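Local coordinates for protein MAU2 chromatid cohesion factor homolog (Saccharomyces cerevisiae, PDB 4XDN) that forms a complex with SCC2 that is required for cohesin to associate with chromosomes, and so takes part in sister chromatid cohesion, at residues Y60-K74 with V87-T99. Residues are numbered along the deposited sequence; the frame is centred on the assembly and turned at random.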
ATOM      1  N   TYR A  60      23.230 -21.197   2.527  1.00 23.35           N
ATOM      2  CA  TYR A  60      22.786 -21.601   3.851  1.00 24.18           C
ATOM      3  C   TYR A  60      23.809 -22.520   4.514  1.00 26.95           C
ATOM      4  O   TYR A  60      23.828 -22.657   5.736  1.00 29.85           O
ATOM      5  CB  TYR A  60      21.416 -22.281   3.766  1.00 24.38           C
ATOM      6  CG  TYR A  60      20.256 -21.309   3.702  1.00 26.46           C
ATOM      7  CD1 TYR A  60      20.219 -20.187   4.519  1.00 28.72           C
ATOM      8  CD2 TYR A  60      19.199 -21.511   2.824  1.00 28.85           C
ATOM      9  CE1 TYR A  60      19.172 -19.296   4.468  1.00 27.93           C
ATOM     10  CE2 TYR A  60      18.141 -20.621   2.766  1.00 27.81           C
ATOM     11  CZ  TYR A  60      18.135 -19.515   3.593  1.00 26.43           C
ATOM     12  OH  TYR A  60      17.092 -18.620   3.553  1.00 27.33           O
ATOM     13  N   GLY A  61      24.664 -23.140   3.708  1.00 28.22           N
ATOM     14  CA  GLY A  61      25.777 -23.903   4.235  1.00 27.74           C
ATOM     15  C   GLY A  61      26.702 -22.984   5.010  1.00 29.10           C
ATOM     16  O   GLY A  61      27.190 -23.331   6.087  1.00 30.06           O
ATOM     17  N   LEU A  62      26.931 -21.796   4.460  1.00 27.45           N
ATOM     18  CA  LEU A  62      27.764 -20.794   5.112  1.00 25.60           C
ATOM     19  C   LEU A  62      27.104 -20.274   6.385  1.00 26.98           C
ATOM     20  O   LEU A  62      27.758 -20.144   7.420  1.00 25.70           O
ATOM     21  CB  LEU A  62      28.049 -19.635   4.157  1.00 25.55           C
ATOM     22  CG  LEU A  62      28.931 -19.974   2.952  1.00 29.24           C
ATOM     23  CD1 LEU A  62      28.833 -18.887   1.900  1.00 28.88           C
ATOM     24  CD2 LEU A  62      30.377 -20.173   3.385  1.00 31.39           C
ATOM     25  N   MET A  63      25.808 -19.976   6.306  1.00 27.22           N
ATOM     26  CA  MET A  63      25.075 -19.467   7.460  1.00 26.26           C
ATOM     27  C   MET A  63      25.026 -20.503   8.573  1.00 26.40           C
ATOM     28  O   MET A  63      25.117 -20.167   9.753  1.00 27.32           O
ATOM     29  CB  MET A  63      23.655 -19.063   7.063  1.00 23.80           C
ATOM     30  CG  MET A  63      23.578 -17.814   6.204  1.00 23.68           C
ATOM     31  SD  MET A  63      24.352 -16.383   6.982  1.00 29.56           S
ATOM     32  CE  MET A  63      23.877 -15.088   5.836  1.00 29.38           C
ATOM     33  N   ASN A  64      24.878 -21.766   8.188  1.00 26.49           N
ATOM     34  CA  ASN A  64      24.877 -22.862   9.143  1.00 26.98           C
ATOM     35  C   ASN A  64      26.190 -22.890   9.917  1.00 29.78           C
ATOM     36  O   ASN A  64      26.197 -22.922  11.147  1.00 28.25           O
ATOM     37  CB  ASN A  64      24.652 -24.192   8.424  1.00 30.38           C
ATOM     38  CG  ASN A  64      24.329 -25.323   9.376  1.00 31.75           C
ATOM     39  OD1 ASN A  64      23.620 -25.135  10.362  1.00 31.73           O
ATOM     40  ND2 ASN A  64      24.845 -26.510   9.081  1.00 34.13           N
ATOM     41  N   MET A  65      27.300 -22.860   9.186  1.00 30.48           N
ATOM     42  CA  MET A  65      28.618 -22.839   9.804  1.00 32.89           C
ATOM     43  C   MET A  65      28.786 -21.630  10.716  1.00 32.08           C
ATOM     44  O   MET A  65      29.291 -21.760  11.827  1.00 33.06           O
ATOM     45  CB  MET A  65      29.711 -22.838   8.734  1.00 32.60           C
ATOM     46  CG  MET A  65      30.036 -24.217   8.195  1.00 37.01           C
ATOM     47  SD  MET A  65      30.726 -25.329   9.438  1.00 42.83           S
ATOM     48  CE  MET A  65      32.262 -24.494   9.821  1.00 53.66           C
ATOM     49  N   SER A  66      28.360 -20.459  10.253  1.00 29.85           N
ATOM     50  CA  SER A  66      28.478 -19.245  11.053  1.00 29.50           C
ATOM     51  C   SER A  66      27.754 -19.395  12.386  1.00 31.14           C
ATOM     52  O   SER A  66      28.300 -19.076  13.441  1.00 30.90           O
ATOM     53  CB  SER A  66      27.919 -18.043  10.296  1.00 27.99           C
ATOM     54  OG  SER A  66      27.916 -16.890  11.121  1.00 26.13           O
ATOM     55  N   ILE A  67      26.520 -19.886  12.329  1.00 30.78           N
ATOM     56  CA  ILE A  67      25.719 -20.085  13.526  1.00 30.73           C
ATOM     57  C   ILE A  67      26.369 -21.111  14.450  1.00 32.82           C
ATOM     58  O   ILE A  67      26.437 -20.905  15.661  1.00 34.24           O
ATOM     59  CB  ILE A  67      24.288 -20.538  13.168  1.00 30.78           C
ATOM     60  CG1 ILE A  67      23.550 -19.405  12.452  1.00 28.98           C
ATOM     61  CG2 ILE A  67      23.507 -20.941  14.417  1.00 31.05           C
ATOM     62  CD1 ILE A  67      22.294 -19.847  11.726  1.00 29.26           C
ATOM     63  N   GLN A  68      26.845 -22.210  13.876  1.00 34.75           N
ATOM     64  CA  GLN A  68      27.436 -23.282  14.667  1.00 37.29           C
ATOM     65  C   GLN A  68      28.721 -22.815  15.346  1.00 32.55           C
ATOM     66  O   GLN A  68      29.024 -23.230  16.464  1.00 33.41           O
ATOM     67  CB  GLN A  68      27.714 -24.504  13.792  1.00 43.67           C
ATOM     68  CG  GLN A  68      26.463 -25.075  13.114  1.00 50.95           C
ATOM     69  CD  GLN A  68      26.082 -26.475  13.573  1.00 58.46           C
ATOM     70  OE1 GLN A  68      26.770 -27.099  14.378  1.00 62.26           O
ATOM     71  NE2 GLN A  68      24.970 -26.976  13.046  1.00 60.16           N
ATOM     72  N   MET A  69      29.468 -21.947  14.671  1.00 30.17           N
ATOM     73  CA  MET A  69      30.690 -21.392  15.242  1.00 32.23           C
ATOM     74  C   MET A  69      30.355 -20.448  16.397  1.00 33.07           C
ATOM     75  O   MET A  69      31.051 -20.430  17.416  1.00 30.31           O
ATOM     76  CB  MET A  69      31.501 -20.665  14.166  1.00 32.87           C
ATOM     77  CG  MET A  69      32.060 -21.591  13.078  1.00 33.08           C
ATOM     78  SD  MET A  69      33.442 -22.612  13.609  1.00 41.31           S
ATOM     79  CE  MET A  69      34.819 -21.558  13.177  1.00 83.47           C
ATOM     80  N   PHE A  70      29.284 -19.672  16.241  1.00 31.67           N
ATOM     81  CA  PHE A  70      28.797 -18.824  17.325  1.00 32.49           C
ATOM     82  C   PHE A  70      28.365 -19.670  18.520  1.00 32.88           C
ATOM     83  O   PHE A  70      28.700 -19.363  19.665  1.00 32.65           O
ATOM     84  CB  PHE A  70      27.620 -17.959  16.864  1.00 30.21           C
ATOM     85  CG  PHE A  70      28.020 -16.731  16.087  1.00 28.68           C
ATOM     86  CD1 PHE A  70      29.030 -15.896  16.541  1.00 27.78           C
ATOM     87  CD2 PHE A  70      27.372 -16.410  14.903  1.00 28.00           C
ATOM     88  CE1 PHE A  70      29.388 -14.767  15.827  1.00 25.15           C
ATOM     89  CE2 PHE A  70      27.729 -15.283  14.182  1.00 26.87           C
ATOM     90  CZ  PHE A  70      28.738 -14.460  14.644  1.00 26.59           C
ATOM     91  N   GLN A  71      27.607 -20.728  18.245  1.00 31.78           N
ATOM     92  CA  GLN A  71      27.135 -21.628  19.290  1.00 33.71           C
ATOM     93  C   GLN A  71      28.316 -22.268  20.004  1.00 37.08           C
ATOM     94  O   GLN A  71      28.271 -22.531  21.207  1.00 35.01           O
ATOM     95  CB  GLN A  71      26.219 -22.702  18.703  1.00 33.05           C
ATOM     96  CG  GLN A  71      24.865 -22.168  18.286  1.00 35.32           C
ATOM     97  CD  GLN A  71      23.977 -23.214  17.639  1.00 36.28           C
ATOM     98  OE1 GLN A  71      24.452 -24.100  16.929  1.00 38.38           O
ATOM     99  NE2 GLN A  71      22.677 -23.113  17.883  1.00 36.01           N
ATOM    100  N   LEU A  72      29.376 -22.508  19.242  1.00 37.95           N
ATOM    101  CA  LEU A  72      30.602 -23.077  19.775  1.00 39.74           C
ATOM    102  C   LEU A  72      31.166 -22.187  20.878  1.00 36.76           C
ATOM    103  O   LEU A  72      31.597 -22.676  21.921  1.00 36.26           O
ATOM    104  CB  LEU A  72      31.624 -23.250  18.650  1.00 43.58           C
ATOM    105  CG  LEU A  72      32.562 -24.457  18.654  1.00 51.25           C
ATOM    106  CD1 LEU A  72      31.819 -25.776  18.826  1.00 54.37           C
ATOM    107  CD2 LEU A  72      33.336 -24.456  17.349  1.00 51.80           C
ATOM    108  N   LEU A  73      31.146 -20.878  20.645  1.00 34.15           N
ATOM    109  CA  LEU A  73      31.646 -19.917  21.618  1.00 36.02           C
ATOM    110  C   LEU A  73      30.816 -19.935  22.896  1.00 38.99           C
ATOM    111  O   LEU A  73      31.362 -19.924  23.997  1.00 40.13           O
ATOM    112  CB  LEU A  73      31.651 -18.504  21.024  1.00 34.65           C
ATOM    113  CG  LEU A  73      32.676 -18.237  19.920  1.00 33.50           C
ATOM    114  CD1 LEU A  73      32.445 -16.872  19.287  1.00 30.60           C
ATOM    115  CD2 LEU A  73      34.095 -18.336  20.466  1.00 33.85           C
ATOM    116  N   LYS A  74      29.496 -19.970  22.746  1.00 39.06           N
ATOM    117  CA  LYS A  74      28.598 -19.897  23.891  1.00 43.30           C
ATOM    118  C   LYS A  74      28.625 -21.151  24.763  1.00 45.73           C
ATOM    119  O   LYS A  74      28.347 -21.080  25.961  1.00 45.79           O
ATOM    120  CB  LYS A  74      27.167 -19.640  23.419  1.00 43.92           C
ATOM    121  CG  LYS A  74      26.897 -18.193  23.034  1.00 44.61           C
ATOM    122  CD  LYS A  74      25.429 -17.945  22.725  1.00 44.65           C
ATOM    123  CE  LYS A  74      24.538 -18.084  23.958  1.00 44.97           C
ATOM    124  NZ  LYS A  74      24.928 -17.165  25.062  1.00 46.00           N
ATOM    125  N   VAL A  87      28.195 -11.806  20.875  1.00 32.23           N
ATOM    126  CA  VAL A  87      28.090 -13.091  20.191  1.00 31.80           C
ATOM    127  C   VAL A  87      26.634 -13.521  20.032  1.00 29.71           C
ATOM    128  O   VAL A  87      26.220 -13.952  18.955  1.00 26.46           O
ATOM    129  CB  VAL A  87      28.865 -14.196  20.948  1.00 33.42           C
ATOM    130  CG1 VAL A  87      28.589 -15.575  20.342  1.00 34.37           C
ATOM    131  CG2 VAL A  87      30.362 -13.905  20.933  1.00 33.19           C
ATOM    132  N   THR A  88      25.864 -13.405  21.108  1.00 28.81           N
ATOM    133  CA  THR A  88      24.470 -13.829  21.094  1.00 28.35           C
ATOM    134  C   THR A  88      23.661 -13.005  20.099  1.00 26.15           C
ATOM    135  O   THR A  88      22.854 -13.552  19.350  1.00 27.79           O
ATOM    136  CB  THR A  88      23.838 -13.712  22.492  1.00 27.98           C
ATOM    137  OG1 THR A  88      24.553 -14.553  23.404  1.00 28.89           O
ATOM    138  CG2 THR A  88      22.371 -14.134  22.470  1.00 28.58           C
ATOM    139  N   PHE A  89      23.884 -11.694  20.092  1.00 26.98           N
ATOM    140  CA  PHE A  89      23.167 -10.799  19.190  1.00 26.59           C
ATOM    141  C   PHE A  89      23.463 -11.116  17.723  1.00 27.21           C
ATOM    142  O   PHE A  89      22.543 -11.204  16.910  1.00 25.30           O
ATOM    143  CB  PHE A  89      23.521  -9.337  19.489  1.00 26.87           C
ATOM    144  CG  PHE A  89      22.966  -8.820  20.798  1.00 31.46           C
ATOM    145  CD1 PHE A  89      21.835  -9.381  21.375  1.00 32.48           C
ATOM    146  CD2 PHE A  89      23.579  -7.758  21.445  1.00 32.33           C
ATOM    147  CE1 PHE A  89      21.334  -8.896  22.572  1.00 31.24           C
ATOM    148  CE2 PHE A  89      23.080  -7.272  22.641  1.00 33.09           C
ATOM    149  CZ  PHE A  89      21.957  -7.842  23.203  1.00 33.08           C
ATOM    150  N   GLU A  90      24.739 -11.292  17.387  1.00 27.93           N
ATOM    151  CA  GLU A  90      25.122 -11.615  16.015  1.00 27.26           C
ATOM    152  C   GLU A  90      24.535 -12.956  15.595  1.00 27.72           C
ATOM    153  O   GLU A  90      24.012 -13.097  14.488  1.00 27.85           O
ATOM    154  CB  GLU A  90      26.641 -11.644  15.864  1.00 26.98           C
ATOM    155  CG  GLU A  90      27.297 -10.280  15.917  1.00 30.07           C
ATOM    156  CD  GLU A  90      28.799 -10.360  15.757  1.00 31.57           C
ATOM    157  OE1 GLU A  90      29.262 -10.815  14.690  1.00 33.07           O
ATOM    158  OE2 GLU A  90      29.520  -9.974  16.700  1.00 33.28           O
ATOM    159  N   MET A  91      24.625 -13.937  16.486  1.00 25.03           N
ATOM    160  CA  MET A  91      24.076 -15.259  16.222  1.00 25.80           C
ATOM    161  C   MET A  91      22.564 -15.215  16.029  1.00 27.42           C
ATOM    162  O   MET A  91      22.043 -15.733  15.044  1.00 27.71           O
ATOM    163  CB  MET A  91      24.415 -16.213  17.365  1.00 27.80           C
ATOM    164  CG  MET A  91      23.669 -17.535  17.297  1.00 29.09           C
ATOM    165  SD  MET A  91      24.061 -18.653  18.644  1.00 45.64           S
ATOM    166  CE  MET A  91      22.724 -19.819  18.431  1.00 92.01           C
ATOM    167  N   VAL A  92      21.868 -14.612  16.989  1.00 28.15           N
ATOM    168  CA  VAL A  92      20.413 -14.553  16.969  1.00 27.76           C
ATOM    169  C   VAL A  92      19.928 -13.763  15.760  1.00 26.87           C
ATOM    170  O   VAL A  92      18.868 -14.051  15.208  1.00 29.10           O
ATOM    171  CB  VAL A  92      19.862 -13.923  18.270  1.00 29.34           C
ATOM    172  CG1 VAL A  92      18.409 -13.489  18.107  1.00 33.57           C
ATOM    173  CG2 VAL A  92      19.989 -14.907  19.418  1.00 28.37           C
ATOM    174  N   GLU A  93      20.707 -12.766  15.356  1.00 27.60           N
ATOM    175  CA  GLU A  93      20.400 -11.987  14.164  1.00 30.89           C
ATOM    176  C   GLU A  93      20.239 -12.918  12.963  1.00 27.64           C
ATOM    177  O   GLU A  93      19.376 -12.707  12.110  1.00 24.20           O
ATOM    178  CB  GLU A  93      21.501 -10.958  13.899  1.00 35.77           C
ATOM    179  CG  GLU A  93      21.186  -9.959  12.799  1.00 41.42           C
ATOM    180  CD  GLU A  93      20.303  -8.819  13.269  1.00 47.64           C
ATOM    181  OE1 GLU A  93      20.107  -7.869  12.483  1.00 49.82           O
ATOM    182  OE2 GLU A  93      19.806  -8.865  14.417  1.00 49.32           O
ATOM    183  N   LEU A  94      21.068 -13.956  12.914  1.00 27.34           N
ATOM    184  CA  LEU A  94      21.026 -14.919  11.818  1.00 26.72           C
ATOM    185  C   LEU A  94      19.855 -15.883  11.973  1.00 26.79           C
ATOM    186  O   LEU A  94      19.221 -16.254  10.988  1.00 27.24           O
ATOM    187  CB  LEU A  94      22.338 -15.703  11.736  1.00 25.30           C
ATOM    188  CG  LEU A  94      23.611 -14.881  11.525  1.00 26.96           C
ATOM    189  CD1 LEU A  94      24.813 -15.803  11.360  1.00 29.03           C
ATOM    190  CD2 LEU A  94      23.490 -13.949  10.329  1.00 28.70           C
ATOM    191  N   LEU A  95      19.572 -16.291  13.205  1.00 24.81           N
ATOM    192  CA  LEU A  95      18.433 -17.164  13.460  1.00 26.91           C
ATOM    193  C   LEU A  95      17.143 -16.487  13.007  1.00 26.95           C
ATOM    194  O   LEU A  95      16.256 -17.120  12.439  1.00 25.77           O
ATOM    195  CB  LEU A  95      18.343 -17.520  14.946  1.00 28.86           C
ATOM    196  CG  LEU A  95      19.464 -18.388  15.520  1.00 28.74           C
ATOM    197  CD1 LEU A  95      19.288 -18.538  17.021  1.00 29.39           C
ATOM    198  CD2 LEU A  95      19.501 -19.755  14.851  1.00 29.82           C
ATOM    199  N   ILE A  96      17.064 -15.186  13.255  1.00 25.81           N
ATOM    200  CA  ILE A  96      15.875 -14.408  12.947  1.00 26.30           C
ATOM    201  C   ILE A  96      15.725 -14.178  11.441  1.00 28.13           C
ATOM    202  O   ILE A  96      14.616 -14.234  10.907  1.00 31.78           O
ATOM    203  CB  ILE A  96      15.913 -13.052  13.690  1.00 26.48           C
ATOM    204  CG1 ILE A  96      15.776 -13.288  15.196  1.00 29.24           C
ATOM    205  CG2 ILE A  96      14.799 -12.128  13.212  1.00 28.81           C
ATOM    206  CD1 ILE A  96      16.005 -12.054  16.048  1.00 30.44           C
ATOM    207  N   GLN A  97      16.839 -13.931  10.760  1.00 25.95           N
ATOM    208  CA  GLN A  97      16.804 -13.547   9.351  1.00 26.05           C
ATOM    209  C   GLN A  97      16.961 -14.720   8.384  1.00 24.26           C
ATOM    210  O   GLN A  97      16.566 -14.618   7.223  1.00 26.36           O
ATOM    211  CB  GLN A  97      17.893 -12.513   9.066  1.00 26.27           C
ATOM    212  CG  GLN A  97      17.672 -11.174   9.754  1.00 30.12           C
ATOM    213  CD  GLN A  97      18.692 -10.133   9.336  1.00 35.95           C
ATOM    214  OE1 GLN A  97      19.551 -10.393   8.492  1.00 36.45           O
ATOM    215  NE2 GLN A  97      18.604  -8.947   9.926  1.00 39.98           N
ATOM    216  N   GLU A  98      17.527 -15.828   8.857  1.00 23.48           N
ATOM    217  CA  GLU A  98      17.879 -16.942   7.974  1.00 25.26           C
ATOM    218  C   GLU A  98      17.066 -18.211   8.236  1.00 27.16           C
ATOM    219  O   GLU A  98      16.995 -19.083   7.371  1.00 29.92           O
ATOM    220  CB  GLU A  98      19.374 -17.257   8.106  1.00 24.50           C
ATOM    221  CG  GLU A  98      20.283 -16.035   7.998  1.00 26.19           C
ATOM    222  CD  GLU A  98      20.157 -15.319   6.660  1.00 29.26           C
ATOM    223  OE1 GLU A  98      19.793 -15.973   5.660  1.00 30.07           O
ATOM    224  OE2 GLU A  98      20.423 -14.100   6.612  1.00 29.94           O
ATOM    225  N   THR A  99      16.448 -18.303   9.414  1.00 25.92           N
ATOM    226  CA  THR A  99      15.782 -19.533   9.848  1.00 24.81           C
ATOM    227  C   THR A  99      14.354 -19.306  10.341  1.00 24.36           C
ATOM    228  O   THR A  99      13.873 -18.175  10.389  1.00 22.30           O
ATOM    229  CB  THR A  99      16.570 -20.217  10.990  1.00 25.47           C
ATOM    230  OG1 THR A  99      16.468 -19.433  12.186  1.00 26.09           O
ATOM    231  CG2 THR A  99      18.038 -20.380  10.623  1.00 24.37           C
TER
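Ile67 and Met91 have the closest CA atoms across the contact, 5.8 Å apart. Segments 60-74 and 87-98, parts of helices 53-76 and 81-98, run roughly antiparallel, at 146° between their N-to-C directions, and their axes come within 9.5 Å. Phe70 is a knob in a hole formed by Val87, Glu90, Met91 and Leu94. One face of its ring lies over Val87 O and Met91 N, both nearer the ring's rim than its centre. CD1 of the ring meets Val87 CG1 at 3.8 Å, while Leu94 CD1 comes to the ring edge. Met91 returns the interlock, fitting among Ile67, Phe70, Gln71 and Lys74. Its CG is anti to the backbone N (chi1 169°) and its chain is extended, which carries SD alongside Phe70 CB. Leu94 is a third knob, among Met63, Ser66, Ile67 and Phe70, and its CB packs on Ile67 CG1 at 4.0 Å. At one end, Lys74 NZ donates to Thr88 OG1 (3.1 Å) and forms a salt bridge with Asp84 OD1; Thr88 OG1 is also hydrogen-bonded to Asp84 O. At the other end, Glu98 OE1 lies at the edge of the Tyr60 ring, 3.6 Å from CE1, and is hydrogen-bonded to Tyr59 OH, while OE2 touches Met63 CE and is hydrogen-bonded to Ser368 OG. Helix 29-45 packs against Met63 and Leu94, and helix 102-119 against Met91. This is knobs-into-holes packing of a helical hairpin, joining consecutive antiparallel helices within this largely helical member of the SCC4/mau-2 family.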